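Side-chain contacts in syndapin (Drosophila melanogaster, PDB 3I2W), which probably takes part in endocytosis and the internalisation of plasma-membrane proteins, working as a homodimer whose F-BAR domain is the part present here: residues V179-T182 against K183-V186; K188-E191 against K192-A196; N235-S238 against C239-T243. All blocks are in the same frame, centred on the assembly; numbering follows the deposited sequence.

Contact 1: V179-T182 against K183-V186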
loop_
_atom_site.group_PDB
_atom_site.type_symbol
_atom_site.label_atom_id
_atom_site.label_comp_id
_atom_site.label_asym_id
_atom_site.label_seq_id
_atom_site.Cartn_x
_atom_site.Cartn_y
_atom_site.Cartn_z
ATOM N N VAL B 179 54.149 -23.522 -60.925
ATOM C CA VAL B 179 53.970 -22.063 -61.006
ATOM C C VAL B 179 52.893 -21.688 -62.009
ATOM O O VAL B 179 51.943 -21.031 -61.681
ATOM C CB VAL B 179 55.296 -21.332 -61.368
ATOM C CG1 VAL B 179 55.041 -19.903 -61.783
ATOM C CG2 VAL B 179 56.271 -21.386 -60.199
ATOM N N GLN B 180 53.052 -22.118 -63.241
ATOM C CA GLN B 180 52.102 -21.832 -64.296
ATOM C C GLN B 180 50.671 -22.359 -63.987
ATOM O O GLN B 180 49.687 -21.782 -64.446
ATOM C CB GLN B 180 52.670 -22.422 -65.603
ATOM C CG GLN B 180 51.831 -22.207 -66.868
ATOM C CD GLN B 180 51.748 -20.731 -67.288
ATOM O OE1 GLN B 180 52.314 -19.839 -66.624
ATOM N NE2 GLN B 180 51.039 -20.468 -68.398
ATOM N N LYS B 181 50.579 -23.449 -63.219
ATOM C CA LYS B 181 49.323 -24.133 -62.902
ATOM C C LYS B 181 48.673 -23.405 -61.745
ATOM O O LYS B 181 47.457 -23.411 -61.585
ATOM C CB LYS B 181 49.577 -25.589 -62.458
ATOM C CG LYS B 181 48.581 -26.702 -62.969
ATOM C CD LYS B 181 47.033 -26.366 -62.943
ATOM C CE LYS B 181 46.345 -26.565 -61.558
ATOM N NZ LYS B 181 46.307 -27.996 -61.071
ATOM N N THR B 182 49.494 -22.807 -60.907
ATOM C CA THR B 182 48.959 -22.124 -59.785
ATOM C C THR B 182 48.597 -20.719 -60.199
ATOM O O THR B 182 47.803 -20.083 -59.529
ATOM C CB THR B 182 49.907 -22.095 -58.596
ATOM O OG1 THR B 182 51.113 -21.439 -58.976
ATOM C CG2 THR B 182 50.181 -23.510 -58.040
ATOM N N LYS B 183 49.150 -20.197 -61.279
ATOM C CA LYS B 183 48.646 -18.914 -61.704
ATOM C C LYS B 183 47.464 -19.016 -62.655
ATOM O O LYS B 183 46.773 -18.040 -62.880
ATOM C CB LYS B 183 49.736 -17.986 -62.188
ATOM C CG LYS B 183 50.634 -18.516 -63.252
ATOM C CD LYS B 183 51.879 -17.612 -63.385
ATOM C CE LYS B 183 52.477 -17.277 -62.023
ATOM N NZ LYS B 183 53.803 -16.615 -62.147
ATOM N N ASP B 184 47.222 -20.207 -63.195
ATOM C CA ASP B 184 45.902 -20.533 -63.719
ATOM C C ASP B 184 44.914 -20.425 -62.574
ATOM O O ASP B 184 43.808 -19.946 -62.775
ATOM C CB ASP B 184 45.810 -21.973 -64.208
ATOM C CG ASP B 184 46.700 -22.258 -65.381
ATOM O OD1 ASP B 184 46.968 -21.323 -66.178
ATOM O OD2 ASP B 184 47.118 -23.440 -65.522
ATOM N N GLN B 185 45.318 -20.912 -61.393
ATOM C CA GLN B 185 44.482 -20.928 -60.201
ATOM C C GLN B 185 44.103 -19.521 -59.727
ATOM O O GLN B 185 42.936 -19.226 -59.607
ATOM C CB GLN B 185 45.128 -21.755 -59.076
ATOM C CG GLN B 185 44.873 -23.235 -59.167
ATOM C CD GLN B 185 43.469 -23.527 -59.637
ATOM O OE1 GLN B 185 43.170 -23.428 -60.831
ATOM N NE2 GLN B 185 42.586 -23.878 -58.700
ATOM N N VAL B 186 45.083 -18.653 -59.490
ATOM C CA VAL B 186 44.810 -17.246 -59.230
ATOM C C VAL B 186 43.766 -16.615 -60.172
ATOM O O VAL B 186 42.965 -15.762 -59.754
ATOM C CB VAL B 186 46.089 -16.424 -59.257
ATOM C CG1 VAL B 186 45.788 -14.904 -59.345
ATOM C CG2 VAL B 186 46.886 -16.736 -58.026
#
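The carbonyl oxygen of Val-179 gathers donors from the turn of helix that follows it. Lys-183 N reaches Val-179 O at 2.9 Å, its N-H angle 141°, and Thr-182 N adds a weak bond to the same oxygen. This i-to-i+4 pattern, with a weaker i-to-i+3 companion, belongs to the long F-BAR helix 169-240 where it runs beside helix 114-159. Thr-182 OG1 also lies 2.9 Å from Val-179 O; its chi1 of 60° places the hydroxyl between the backbone N and the carbonyl carbon, close to the preceding turn, where Arg-178 O competes for the same proton. Lys-183 has a comparable first torsion, 54°, and from there its chain runs back alongside Val-179, pointing the same way, until NZ lies 3.5 Å from Val-179 CG1. The side chain of Gln-180 crosses that lysine at about a right angle, its OE1 4.0 Å from Lys-183 CD. Towards helix 114-159, Val-179 and Lys-183 both touch Thr-155, while Thr-182 and Lys-183 meet Glu-151. On the exposed flank Lys-181 crosses Asp-184 without forming a salt bridge: Lys-181 CD lies 3.9 Å from Asp-184 OD2, whereas the thrice-bent chain leaves Lys-181 NZ 6.4 Å from that oxygen.

Contact 2: K188-E191 against K192-A196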
loop_
_atom_site.group_PDB
_atom_site.type_symbol
_atom_site.label_atom_id
_atom_site.label_comp_id
_atom_site.label_asym_id
_atom_site.label_seq_id
_atom_site.Cartn_x
_atom_site.Cartn_y
_atom_site.Cartn_z
ATOM N N LYS B 188 41.452 -18.403 -62.592
ATOM C CA LYS B 188 40.212 -19.135 -62.439
ATOM C C LYS B 188 39.421 -18.636 -61.186
ATOM O O LYS B 188 38.239 -18.276 -61.274
ATOM C CB LYS B 188 40.477 -20.651 -62.375
ATOM C CG LYS B 188 39.325 -21.500 -62.945
ATOM C CD LYS B 188 39.358 -22.998 -62.527
ATOM C CE LYS B 188 38.156 -23.760 -63.147
ATOM N NZ LYS B 188 37.903 -25.113 -62.549
ATOM N N CYS B 189 40.105 -18.596 -60.046
ATOM C CA CYS B 189 39.565 -18.114 -58.788
ATOM C C CYS B 189 39.123 -16.675 -58.717
ATOM O O CYS B 189 38.043 -16.436 -58.189
ATOM C CB CYS B 189 40.570 -18.344 -57.692
ATOM S SG CYS B 189 40.501 -20.020 -57.306
ATOM N N ARG B 190 39.954 -15.731 -59.180
ATOM C CA ARG B 190 39.531 -14.354 -59.252
ATOM C C ARG B 190 38.208 -14.315 -60.007
ATOM O O ARG B 190 37.271 -13.620 -59.624
ATOM C CB ARG B 190 40.572 -13.460 -59.914
ATOM C CG ARG B 190 40.272 -11.960 -59.737
ATOM C CD ARG B 190 41.362 -10.974 -60.147
ATOM N NE ARG B 190 42.532 -11.042 -59.269
ATOM C CZ ARG B 190 43.702 -11.582 -59.639
ATOM N NH1 ARG B 190 43.844 -12.104 -60.872
ATOM N NH2 ARG B 190 44.735 -11.608 -58.792
ATOM N N GLU B 191 38.095 -15.110 -61.050
ATOM C CA GLU B 191 36.878 -15.085 -61.792
ATOM C C GLU B 191 35.707 -15.587 -60.980
ATOM O O GLU B 191 34.779 -14.844 -60.791
ATOM C CB GLU B 191 37.021 -15.765 -63.134
ATOM C CG GLU B 191 37.494 -14.786 -64.168
ATOM C CD GLU B 191 38.130 -15.481 -65.363
ATOM O OE1 GLU B 191 37.417 -16.239 -66.073
ATOM O OE2 GLU B 191 39.350 -15.264 -65.595
ATOM N N LYS B 192 35.737 -16.816 -60.478
ATOM C CA LYS B 192 34.580 -17.319 -59.737
ATOM C C LYS B 192 34.183 -16.345 -58.585
ATOM O O LYS B 192 32.996 -16.136 -58.316
ATOM C CB LYS B 192 34.756 -18.768 -59.236
ATOM C CG LYS B 192 35.024 -19.908 -60.246
ATOM C CD LYS B 192 34.231 -19.917 -61.613
ATOM C CE LYS B 192 32.688 -19.598 -61.543
ATOM N NZ LYS B 192 31.768 -20.700 -61.086
ATOM N N TYR B 193 35.170 -15.735 -57.948
ATOM C CA TYR B 193 34.901 -14.796 -56.892
ATOM C C TYR B 193 34.104 -13.589 -57.451
ATOM O O TYR B 193 32.969 -13.372 -57.067
ATOM C CB TYR B 193 36.213 -14.471 -56.155
ATOM C CG TYR B 193 36.156 -13.600 -54.927
ATOM C CD1 TYR B 193 35.013 -13.481 -54.127
ATOM C CD2 TYR B 193 37.282 -12.910 -54.530
ATOM C CE1 TYR B 193 35.020 -12.632 -52.979
ATOM C CE2 TYR B 193 37.290 -12.061 -53.417
ATOM C CZ TYR B 193 36.170 -11.927 -52.655
ATOM O OH TYR B 193 36.246 -11.098 -51.568
ATOM N N GLU B 194 34.653 -12.855 -58.412
ATOM C CA GLU B 194 33.918 -11.801 -59.115
ATOM C C GLU B 194 32.548 -12.231 -59.588
ATOM O O GLU B 194 31.661 -11.440 -59.672
ATOM C CB GLU B 194 34.712 -11.306 -60.316
ATOM C CG GLU B 194 35.930 -10.409 -59.956
ATOM C CD GLU B 194 36.967 -10.354 -61.095
ATOM O OE1 GLU B 194 36.664 -10.872 -62.209
ATOM O OE2 GLU B 194 38.075 -9.798 -60.876
ATOM N N GLN B 195 32.345 -13.478 -59.905
ATOM C CA GLN B 195 31.037 -13.851 -60.392
ATOM C C GLN B 195 30.063 -14.080 -59.259
ATOM O O GLN B 195 28.857 -14.076 -59.460
ATOM C CB GLN B 195 31.109 -15.139 -61.215
ATOM C CG GLN B 195 31.475 -14.954 -62.673
ATOM C CD GLN B 195 32.333 -16.107 -63.140
ATOM O OE1 GLN B 195 33.529 -16.150 -62.838
ATOM N NE2 GLN B 195 31.729 -17.070 -63.846
ATOM N N ALA B 196 30.597 -14.359 -58.090
ATOM C CA ALA B 196 29.770 -14.732 -56.998
ATOM C C ALA B 196 29.321 -13.411 -56.400
ATOM O O ALA B 196 28.139 -13.225 -56.094
ATOM C CB ALA B 196 30.542 -15.579 -56.002
#
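Four successive backbone bonds join residues 188-191 to 192-195 in regular i-to-i+4 order, from Lys-192 N on Lys-188 O at 3.0 Å to Gln-195 N on Glu-191 O at 2.9 Å, the last being the most bent at 141°. Among the side chains, Arg-190 and Glu-194 lie side by side one turn apart, yet they meet through the arginine's methylenes. Arg-190 CG is 3.3 Å from Glu-194 OE2 and Arg-190 CD 3.6 Å from it, while Arg-190 NE stays 4.9 Å away. The guanidinium and carboxylate planes are turned 40° apart; at this separation the opposite charges may still attract, but no salt bridge forms, and Arg-190 NE instead makes a weak hydrogen bond to Tyr-144 OH. This helical turn stands at a dimer contact of the F-BAR domain, with helix 114-159 on one flank and the second subunit also in contact. Tyr-193, with CG anti to its own amide nitrogen (chi1 -175°), carries its ring away from Arg-190 and stacks on Phe-286 of the second subunit, where its OH hydrogen-bonds to Val-287 N. Its CB remains over the preceding turn, 3.4 Å from Cys-189 O. The same Phe-286 of the second subunit packs against both Arg-190 and Glu-194.

Contact 3: N235-S238 against C239-T243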
loop_
_atom_site.group_PDB
_atom_site.type_symbol
_atom_site.label_atom_id
_atom_site.label_comp_id
_atom_site.label_asym_id
_atom_site.label_seq_id
_atom_site.Cartn_x
_atom_site.Cartn_y
_atom_site.Cartn_z
ATOM N N ASN B 235 -6.373 1.666 -17.889
ATOM C CA ASN B 235 -7.353 0.965 -17.113
ATOM C C ASN B 235 -6.858 0.874 -15.682
ATOM O O ASN B 235 -7.629 1.043 -14.775
ATOM C CB ASN B 235 -7.555 -0.422 -17.670
ATOM C CG ASN B 235 -8.358 -0.434 -18.963
ATOM O OD1 ASN B 235 -8.582 -1.477 -19.538
ATOM N ND2 ASN B 235 -8.780 0.698 -19.414
ATOM N N VAL B 236 -5.569 0.622 -15.485
ATOM C CA VAL B 236 -4.975 0.575 -14.174
ATOM C C VAL B 236 -5.232 1.911 -13.513
ATOM O O VAL B 236 -5.837 1.982 -12.405
ATOM C CB VAL B 236 -3.469 0.381 -14.227
ATOM C CG1 VAL B 236 -2.922 0.438 -12.849
ATOM C CG2 VAL B 236 -3.124 -0.956 -14.769
ATOM N N HIS B 237 -4.788 2.961 -14.190
ATOM C CA HIS B 237 -5.007 4.301 -13.746
ATOM C C HIS B 237 -6.429 4.472 -13.240
ATOM O O HIS B 237 -6.612 4.746 -12.105
ATOM C CB HIS B 237 -4.718 5.223 -14.891
ATOM C CG HIS B 237 -4.816 6.672 -14.547
ATOM N ND1 HIS B 237 -6.007 7.361 -14.570
ATOM C CD2 HIS B 237 -3.858 7.577 -14.236
ATOM C CE1 HIS B 237 -5.786 8.615 -14.234
ATOM N NE2 HIS B 237 -4.489 8.777 -14.030
ATOM N N SER B 238 -7.453 4.278 -14.054
ATOM C CA SER B 238 -8.848 4.251 -13.510
ATOM C C SER B 238 -9.068 3.585 -12.192
ATOM O O SER B 238 -9.802 4.069 -11.363
ATOM C CB SER B 238 -9.786 3.572 -14.475
ATOM O OG SER B 238 -9.656 4.404 -15.588
ATOM N N CYS B 239 -8.487 2.413 -12.028
ATOM C CA CYS B 239 -8.691 1.682 -10.802
ATOM C C CYS B 239 -8.127 2.409 -9.608
ATOM O O CYS B 239 -8.642 2.281 -8.543
ATOM C CB CYS B 239 -8.001 0.347 -10.870
ATOM S SG CYS B 239 -8.688 -0.682 -12.038
ATOM N N LEU B 240 -7.051 3.138 -9.795
ATOM C CA LEU B 240 -6.339 3.706 -8.691
ATOM C C LEU B 240 -6.716 5.151 -8.421
ATOM O O LEU B 240 -6.380 5.684 -7.395
ATOM C CB LEU B 240 -4.831 3.645 -8.939
ATOM C CG LEU B 240 -4.027 2.401 -8.616
ATOM C CD1 LEU B 240 -4.742 1.350 -9.190
ATOM C CD2 LEU B 240 -2.727 2.488 -9.359
ATOM N N ASP B 241 -7.406 5.801 -9.317
ATOM C CA ASP B 241 -7.550 7.213 -9.203
ATOM C C ASP B 241 -8.598 7.461 -8.138
ATOM O O ASP B 241 -9.754 7.033 -8.222
ATOM C CB ASP B 241 -7.961 7.755 -10.559
ATOM C CG ASP B 241 -8.154 9.264 -10.596
ATOM O OD1 ASP B 241 -8.177 10.005 -9.575
ATOM O OD2 ASP B 241 -8.293 9.722 -11.740
ATOM N N LEU B 242 -8.153 8.190 -7.139
ATOM C CA LEU B 242 -8.873 8.380 -5.926
ATOM C C LEU B 242 -9.872 9.427 -6.192
ATOM O O LEU B 242 -11.008 9.364 -5.654
ATOM C CB LEU B 242 -7.917 8.864 -4.841
ATOM C CG LEU B 242 -7.181 7.663 -4.253
ATOM C CD1 LEU B 242 -6.066 8.148 -3.336
ATOM C CD2 LEU B 242 -8.217 6.714 -3.549
ATOM N N THR B 243 -9.465 10.380 -7.028
ATOM C CA THR B 243 -10.291 11.526 -7.319
ATOM C C THR B 243 -11.590 11.094 -7.973
ATOM O O THR B 243 -12.427 11.908 -8.218
ATOM C CB THR B 243 -9.584 12.581 -8.220
ATOM O OG1 THR B 243 -9.683 12.199 -9.578
ATOM C CG2 THR B 243 -8.148 12.718 -7.908
#
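Matching first torsions bring His-237 and Asp-241 together: each holds CG opposite its backbone N (chi1 -176° and -180°), and the two side chains run side by side, pointing the same way. His-237 CE1 then lies 3.7 Å from Asp-241 OD2, an oblique approach in which ring and carboxylate planes stand 77° apart. His-237 ND1 is 4.3 Å from that oxygen and makes no bond to it. Beneath them the helix is ending. Leu-240 N is shared between Val-236 O at 3.1 Å and His-237 O at 2.8 Å, while Asp-241 N holds His-237 O only weakly, and Asp-241 is the first residue to leave helical backbone angles. Its carboxylate then organises the exit: Thr-243 OG1 donates to Asp-241 OD1 over 2.7 Å, coming to its syn side and somewhat out of the carboxylate plane, and Thr-243 N adds a weak bond to the same oxygen, as in an Asx turn. On a more buried face, Val-236 CG1 rests 4.1 Å from Leu-240 CD2, the pair continuing onto Ile-31 and Arg-34 of helix 11-58. Cys-239 turns instead to helix 63-105, meeting Leu-90 and Val-94. The polar ends have further partners: Asp-241 OD2 forms a salt bridge with Lys-244, and His-237 NE2 hydrogen-bonds to Tyr-252 O of the second subunit. That bond to a carbonyl implies a proton on NE2, and the neighbouring carboxylate might modestly favour a charged imidazole, although the salt bridge to Lys-244 would offset part of this effect.

All three contacts draw on helix 169-240, in the order contact 1, contact 2, contact 3, the third running past its C-terminal end, and illustrate how one long helix changes neighbours along its length. Contacts 1 and 2 are separated by one residue, Gln-187, their centres 14 Å apart, and both pack beside helix 114-159. Contact 3 is 80 Å from contact 1 and 68 Å from contact 2, centre to centre, on the other side of the chain's centre, where it touches helices 11-58 and 63-105. Contacts 2 and 3 both touch the second subunit, whereas contact 1 does not, so widely separated points of this helix serve the elongated F-BAR dimer.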